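Local coordinates for protein 5-ketofructose reductase (Gluconobacter sp., PDB 7COK) that probably reduces 5-ketofructose with a nicotinamide cofactor, as an oxidoreductase of the shikimate dehydrogenase family, at residues A53-G56 and A57-M60; Q255-I258 and G259-W263; A165-I168 and N169-E173. All blocks are in the same frame, centred on the assembly; numbering follows the deposited sequence.

Contact 1: A53-G56 and A57-M60; sequences AVKG and AKAM
Met-60, the first residue past the end of helix 50-59, closes on the carbonyl oxygen of Gly-56 with both its N and its side chain. Its N donates to Gly-56 O at 2.9 Å, while its side chain runs beside the same oxygen, Met-60 CG standing 3.2 Å from Gly-56 O. Chi1 of -64° sets CG beside the backbone N, and the extended chain runs back along Gly-56, with SD still near its carbonyl oxygen. Three more i to i+4 bonds precede this one; that from Ala-57 N to Ala-53 O is 2.9 Å long with an N-H...O angle of 159°. The tightly packed side of the helix is made of small groups: Ala-53, Val-54 and Ala-57 all press on Phe-14 of strand 9-15, and Val-54 and Ala-57 also meet Phe-65 of strand 64-67. The second subunit covers other positions: its Ala-59 lies on Ala-53, its Gly-49 on Ala-59 and its Cys-43 on Met-60. The looser side carries the two lysines, Lys-55 exposed and packed on Asp-52 of the second subunit, Lys-58 partly exposed and resting on Leu-102. Lys-58 bends back at chi3 and chi4 and crosses Lys-55 obliquely near its root, Lys-58 NZ lying 4.2 Å from Lys-55 CG and 3.8 Å from Lys-55 CA. The Lys-55 chain runs away from it and bends only at its end, and the two amino nitrogens, Lys-55 NZ and Lys-58 NZ, end 6.9 Å apart. The carbonyls of 53-56 are thus met by the N-H groups of 57-60, small apolar groups face the sheet, and Asp-52 of the second subunit, together with solvent, would probably ease the two like charges.

Contact 2: Q255-I258 and G259-W263; sequences QGVI and GVEIW
Val-257 O accepts from Glu-261 N at 2.9 Å, and the glutamate side chain lies alongside that bond. Chi1 of -72° puts CG next to the backbone N, so that Glu-261 CG comes within 3.3 Å of Val-257 O; the extended chain then brings the carboxylate alongside the valine, with Glu-261 OE2 3.9 Å from Val-257 CG1. The carboxylate has its polar partner outside this turn: a hydrogen bond joins OE2 and Thr-267 OG1 in the loop that follows the helix. The other main-chain acceptors of 255-258 are met in the same i to i+4 pattern: Gln-255 O by Gly-259 N, Gly-256 O by Val-260 N, and Ile-258 O by Ile-262 N at 3.0 Å. One turn on, Trp-263 N donates to Gly-259 O at 2.9 Å. That oxygen also sits 3.2 Å above the plane of the Trp-263 ring, toward its rim, while the indole NE1 makes a weak hydrogen bond to Val-95 O. Ile-258 and Ile-262 cross at an angle, Ile-258 CG2 meeting Ile-262 CD1 at 4.0 Å, and Ile-262 goes on to Ala-96 of strand 94-98. On the buried side, Val-260 packs on Val-27 and Tyr-31 of helix 23-34, where Trp-263 also meets Tyr-31. The four carbonyls of 255-258 are therefore all satisfied by the helix itself, whereas Glu-261 ties helix 248-264 to the loop after it, and Trp-263 NE1, more weakly, to strand 94-98.

Contact 3: A165-I168 and N169-E173; sequences AALI and NDKTE
Thr-172 reaches Ile-168 through a chi1 of 89°, which holds OG1 between its own backbone N and carbonyl carbon and turns it back toward the helix end. From there OG1 donates to Ile-168 O at 2.8 Å, while Thr-172 N gives the same oxygen a weak bond of 3.0 Å. The hydroxyl is also bonded to Ala-174 N, so it links the last helical turn to the chain leaving it. Thr-172 OG1 additionally touches Ile-168 CG2 at 3.4 Å. Asn-169, with chi1 -67°, lies back along Ala-165: ND2 stands 3.1 Å from Ala-165 O at too poor an angle to bond and has another partner outside the segment, while OD1 accepts from Gly-176 N in strand 175-180. The side chains of Leu-167 and Lys-171 cross, Leu-167 CD1 meeting Lys-171 CG at 4.1 Å; Leu-167 also packs on Arg-137 and Val-141, and Ile-168 on Ala-140, all from helix 134-145. The whole is the C-terminal end of a helix in a beta-alpha-beta unit, strand 150-155, helix 158-171 and strand 175-180, of the parallel sheet expected of a Rossmann-type domain.

How the contacts relate
Each contact lies along one helix, two of them at its C-terminal end, and none touches another. Contact 1 belongs to the substrate-binding part and faces the second subunit; contact 3 lies at the far end, in the Rossmann-like part, their centres about 35 Å apart. Contact 2 sits between them, with centres about 20 Å from contact 1 and about 27 Å from contact 3; nearest atoms are still about 10 Å and 16 Å away. Its helix, though C-terminal in sequence, packs against the substrate-binding part and so bridges the two ends. The structure is ligand-free; in relatives, substrate and cofactor meet in the cleft between the two domains.

Contact 1: A53-G56 and A57-M60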
loop_
_atom_site.group_PDB
_atom_site.type_symbol
_atom_site.label_atom_id
_atom_site.label_comp_id
_atom_site.label_asym_id
_atom_site.label_seq_id
_atom_site.Cartn_x
_atom_site.Cartn_y
_atom_site.Cartn_z
ATOM N N ALA A 53 6.481 11.532 -0.964
ATOM C CA ALA A 53 6.256 10.098 -1.052
ATOM C C ALA A 53 7.289 9.332 -0.255
ATOM O O ALA A 53 6.949 8.349 0.417
ATOM C CB ALA A 53 6.238 9.619 -2.503
ATOM N N VAL A 54 8.556 9.737 -0.359
ATOM C CA VAL A 54 9.621 9.109 0.397
ATOM C C VAL A 54 9.408 9.247 1.909
ATOM O O VAL A 54 9.416 8.237 2.631
ATOM C CB VAL A 54 10.984 9.663 -0.073
ATOM C CG1 VAL A 54 12.107 9.293 0.858
ATOM C CG2 VAL A 54 11.287 9.147 -1.468
ATOM N N LYS A 55 9.106 10.468 2.370
ATOM C CA LYS A 55 8.791 10.699 3.770
ATOM C C LYS A 55 7.534 9.931 4.156
ATOM O O LYS A 55 7.417 9.493 5.291
ATOM C CB LYS A 55 8.596 12.194 4.052
ATOM C CG LYS A 55 9.841 12.958 4.462
ATOM C CD LYS A 55 9.371 14.216 5.199
ATOM C CE LYS A 55 10.441 15.288 5.330
ATOM N NZ LYS A 55 10.490 16.213 4.155
ATOM N N GLY A 56 6.603 9.776 3.201
ATOM C CA GLY A 56 5.345 9.042 3.421
ATOM C C GLY A 56 5.565 7.561 3.672
ATOM O O GLY A 56 5.013 7.013 4.614
ATOM N N ALA A 57 6.408 6.927 2.852
ATOM C CA ALA A 57 6.721 5.523 3.094
ATOM C C ALA A 57 7.388 5.314 4.453
ATOM O O ALA A 57 7.127 4.346 5.135
ATOM C CB ALA A 57 7.576 4.967 1.988
ATOM N N LYS A 58 8.229 6.247 4.865
ATOM C CA LYS A 58 8.830 6.173 6.200
ATOM C C LYS A 58 7.763 6.265 7.307
ATOM O O LYS A 58 7.747 5.474 8.255
ATOM C CB LYS A 58 9.834 7.301 6.337
ATOM C CG LYS A 58 10.668 7.261 7.604
ATOM C CD LYS A 58 11.483 8.543 7.727
ATOM C CE LYS A 58 12.509 8.727 6.605
ATOM N NZ LYS A 58 12.052 9.590 5.466
ATOM N N ALA A 59 6.863 7.228 7.169
ATOM C CA ALA A 59 5.822 7.459 8.180
ATOM C C ALA A 59 4.801 6.319 8.253
ATOM O O ALA A 59 4.256 6.027 9.314
ATOM C CB ALA A 59 5.135 8.778 7.901
ATOM N N MET A 60 4.579 5.668 7.115
ATOM C CA MET A 60 3.676 4.523 7.008
ATOM C C MET A 60 4.402 3.244 7.331
ATOM O O MET A 60 3.799 2.167 7.248
ATOM C CB MET A 60 3.066 4.407 5.615
ATOM C CG MET A 60 2.175 5.541 5.186
ATOM S SD MET A 60 1.779 5.402 3.444
ATOM C CE MET A 60 1.046 7.004 3.133
#

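Contact 2: Q255-I258 and G259-W263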
loop_
_atom_site.group_PDB
_atom_site.type_symbol
_atom_site.label_atom_id
_atom_site.label_comp_id
_atom_site.label_asym_id
_atom_site.label_seq_id
_atom_site.Cartn_x
_atom_site.Cartn_y
_atom_site.Cartn_z
ATOM N N GLN A 255 16.595 -9.288 -10.268
ATOM C CA GLN A 255 16.578 -7.953 -9.685
ATOM C C GLN A 255 15.520 -7.862 -8.574
ATOM O O GLN A 255 15.758 -7.287 -7.504
ATOM C CB GLN A 255 16.255 -6.950 -10.771
ATOM C CG GLN A 255 16.333 -5.523 -10.309
ATOM C CD GLN A 255 16.543 -4.561 -11.461
ATOM O OE1 GLN A 255 16.900 -3.421 -11.226
ATOM N NE2 GLN A 255 16.339 -5.025 -12.714
ATOM N N GLY A 256 14.358 -8.449 -8.829
ATOM C CA GLY A 256 13.300 -8.519 -7.802
ATOM C C GLY A 256 13.712 -9.349 -6.612
ATOM O O GLY A 256 13.388 -8.997 -5.470
ATOM N N VAL A 257 14.369 -10.483 -6.873
ATOM C CA VAL A 257 14.877 -11.336 -5.787
ATOM C C VAL A 257 15.879 -10.574 -4.913
ATOM O O VAL A 257 15.757 -10.564 -3.679
ATOM C CB VAL A 257 15.492 -12.646 -6.308
ATOM C CG1 VAL A 257 16.236 -13.420 -5.201
ATOM C CG2 VAL A 257 14.419 -13.522 -6.933
ATOM N N ILE A 258 16.858 -9.928 -5.555
ATOM C CA ILE A 258 17.854 -9.134 -4.832
ATOM C C ILE A 258 17.222 -8.017 -4.004
ATOM O O ILE A 258 17.622 -7.825 -2.853
ATOM C CB ILE A 258 18.936 -8.607 -5.802
ATOM C CG1 ILE A 258 19.792 -9.767 -6.336
ATOM C CG2 ILE A 258 19.828 -7.536 -5.159
ATOM C CD1 ILE A 258 20.437 -9.457 -7.675
ATOM N N GLY A 259 16.261 -7.304 -4.587
ATOM C CA GLY A 259 15.566 -6.210 -3.901
ATOM C C GLY A 259 14.848 -6.690 -2.650
ATOM O O GLY A 259 14.948 -6.072 -1.594
ATOM N N VAL A 260 14.117 -7.794 -2.774
ATOM C CA VAL A 260 13.405 -8.344 -1.625
ATOM C C VAL A 260 14.368 -8.911 -0.581
ATOM O O VAL A 260 14.097 -8.808 0.619
ATOM C CB VAL A 260 12.313 -9.334 -2.054
ATOM C CG1 VAL A 260 11.633 -9.962 -0.852
ATOM C CG2 VAL A 260 11.261 -8.628 -2.904
ATOM N N GLU A 261 15.495 -9.478 -1.024
ATOM C CA GLU A 261 16.555 -9.836 -0.078
ATOM C C GLU A 261 17.024 -8.628 0.727
ATOM O O GLU A 261 17.171 -8.725 1.943
ATOM C CB GLU A 261 17.730 -10.536 -0.760
ATOM C CG GLU A 261 17.433 -11.949 -1.222
ATOM C CD GLU A 261 18.559 -12.541 -2.054
ATOM O OE1 GLU A 261 19.419 -11.798 -2.601
ATOM O OE2 GLU A 261 18.584 -13.781 -2.167
ATOM N N ILE A 262 17.213 -7.498 0.051
ATOM C CA ILE A 262 17.622 -6.243 0.714
ATOM C C ILE A 262 16.548 -5.787 1.693
ATOM O O ILE A 262 16.856 -5.386 2.808
ATOM C CB ILE A 262 17.978 -5.145 -0.321
ATOM C CG1 ILE A 262 19.297 -5.508 -1.036
ATOM C CG2 ILE A 262 18.105 -3.760 0.329
ATOM C CD1 ILE A 262 19.603 -4.693 -2.285
ATOM N N TRP A 263 15.294 -5.830 1.268
ATOM C CA TRP A 263 14.189 -5.330 2.089
ATOM C C TRP A 263 13.821 -6.183 3.288
ATOM O O TRP A 263 13.510 -5.654 4.380
ATOM C CB TRP A 263 12.933 -5.184 1.235
ATOM C CG TRP A 263 13.025 -4.156 0.159
ATOM C CD1 TRP A 263 13.873 -3.081 0.099
ATOM C CD2 TRP A 263 12.162 -4.047 -0.961
ATOM N NE1 TRP A 263 13.619 -2.350 -1.035
ATOM C CE2 TRP A 263 12.561 -2.912 -1.695
ATOM C CE3 TRP A 263 11.104 -4.828 -1.442
ATOM C CZ2 TRP A 263 11.927 -2.528 -2.888
ATOM C CZ3 TRP A 263 10.471 -4.455 -2.606
ATOM C CH2 TRP A 263 10.887 -3.306 -3.328
#

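Contact 3: A165-I168 and N169-E173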
loop_
_atom_site.group_PDB
_atom_site.type_symbol
_atom_site.label_atom_id
_atom_site.label_comp_id
_atom_site.label_asym_id
_atom_site.label_seq_id
_atom_site.Cartn_x
_atom_site.Cartn_y
_atom_site.Cartn_z
ATOM N N ALA A 165 33.004 4.481 -20.420
ATOM C CA ALA A 165 34.402 4.055 -20.392
ATOM C C ALA A 165 35.252 4.853 -19.384
ATOM O O ALA A 165 36.019 4.237 -18.619
ATOM C CB ALA A 165 35.027 4.093 -21.781
ATOM N N ALA A 166 35.056 6.179 -19.368
ATOM C CA ALA A 166 35.780 7.096 -18.477
ATOM C C ALA A 166 35.436 6.790 -17.020
ATOM O O ALA A 166 36.317 6.737 -16.177
ATOM C CB ALA A 166 35.463 8.547 -18.811
ATOM N N LEU A 167 34.158 6.535 -16.746
ATOM C CA LEU A 167 33.723 6.133 -15.407
ATOM C C LEU A 167 34.453 4.876 -14.937
ATOM O O LEU A 167 34.925 4.814 -13.810
ATOM C CB LEU A 167 32.208 5.914 -15.375
ATOM C CG LEU A 167 31.559 5.439 -14.066
ATOM C CD1 LEU A 167 31.638 6.483 -12.964
ATOM C CD2 LEU A 167 30.108 5.079 -14.371
ATOM N N ILE A 168 34.554 3.887 -15.814
ATOM C CA ILE A 168 35.198 2.632 -15.476
ATOM C C ILE A 168 36.684 2.833 -15.180
ATOM O O ILE A 168 37.164 2.409 -14.134
ATOM C CB ILE A 168 34.904 1.539 -16.545
ATOM C CG1 ILE A 168 33.390 1.252 -16.674
ATOM C CG2 ILE A 168 35.718 0.281 -16.290
ATOM C CD1 ILE A 168 32.631 1.008 -15.376
ATOM N N ASN A 169 37.384 3.536 -16.064
ATOM C CA ASN A 169 38.815 3.801 -15.872
ATOM C C ASN A 169 39.115 4.640 -14.641
ATOM O O ASN A 169 40.078 4.361 -13.932
ATOM C CB ASN A 169 39.398 4.486 -17.107
ATOM C CG ASN A 169 39.417 3.585 -18.317
ATOM O OD1 ASN A 169 39.780 2.415 -18.221
ATOM N ND2 ASN A 169 39.027 4.125 -19.462
ATOM N N ASP A 170 38.269 5.633 -14.382
ATOM C CA ASP A 170 38.486 6.603 -13.298
ATOM C C ASP A 170 38.123 6.091 -11.922
ATOM O O ASP A 170 38.713 6.519 -10.920
ATOM C CB ASP A 170 37.704 7.880 -13.551
ATOM C CG ASP A 170 38.164 8.623 -14.784
ATOM O OD1 ASP A 170 39.259 8.309 -15.294
ATOM O OD2 ASP A 170 37.421 9.529 -15.229
ATOM N N LYS A 171 37.137 5.200 -11.863
ATOM C CA LYS A 171 36.575 4.787 -10.586
ATOM C C LYS A 171 36.687 3.305 -10.250
ATOM O O LYS A 171 36.238 2.889 -9.186
ATOM C CB LYS A 171 35.106 5.247 -10.459
ATOM C CG LYS A 171 34.883 6.761 -10.483
ATOM C CD LYS A 171 35.733 7.516 -9.464
ATOM C CE LYS A 171 35.423 7.118 -8.022
ATOM N NZ LYS A 171 36.545 7.564 -7.147
ATOM N N THR A 172 37.275 2.514 -11.138
ATOM C CA THR A 172 37.377 1.062 -10.935
ATOM C C THR A 172 38.744 0.517 -11.344
ATOM O O THR A 172 39.560 1.239 -11.914
ATOM C CB THR A 172 36.253 0.281 -11.668
ATOM O OG1 THR A 172 36.651 -0.055 -13.007
ATOM C CG2 THR A 172 34.923 1.060 -11.702
ATOM N N GLU A 173 38.982 -0.753 -11.041
ATOM C CA GLU A 173 40.222 -1.430 -11.431
ATOM C C GLU A 173 40.195 -1.940 -12.870
ATOM O O GLU A 173 41.233 -2.282 -13.431
ATOM C CB GLU A 173 40.552 -2.570 -10.456
ATOM C CG GLU A 173 40.613 -2.165 -8.984
ATOM C CD GLU A 173 41.286 -0.823 -8.731
ATOM O OE1 GLU A 173 40.579 0.118 -8.304
ATOM O OE2 GLU A 173 42.509 -0.703 -8.956
#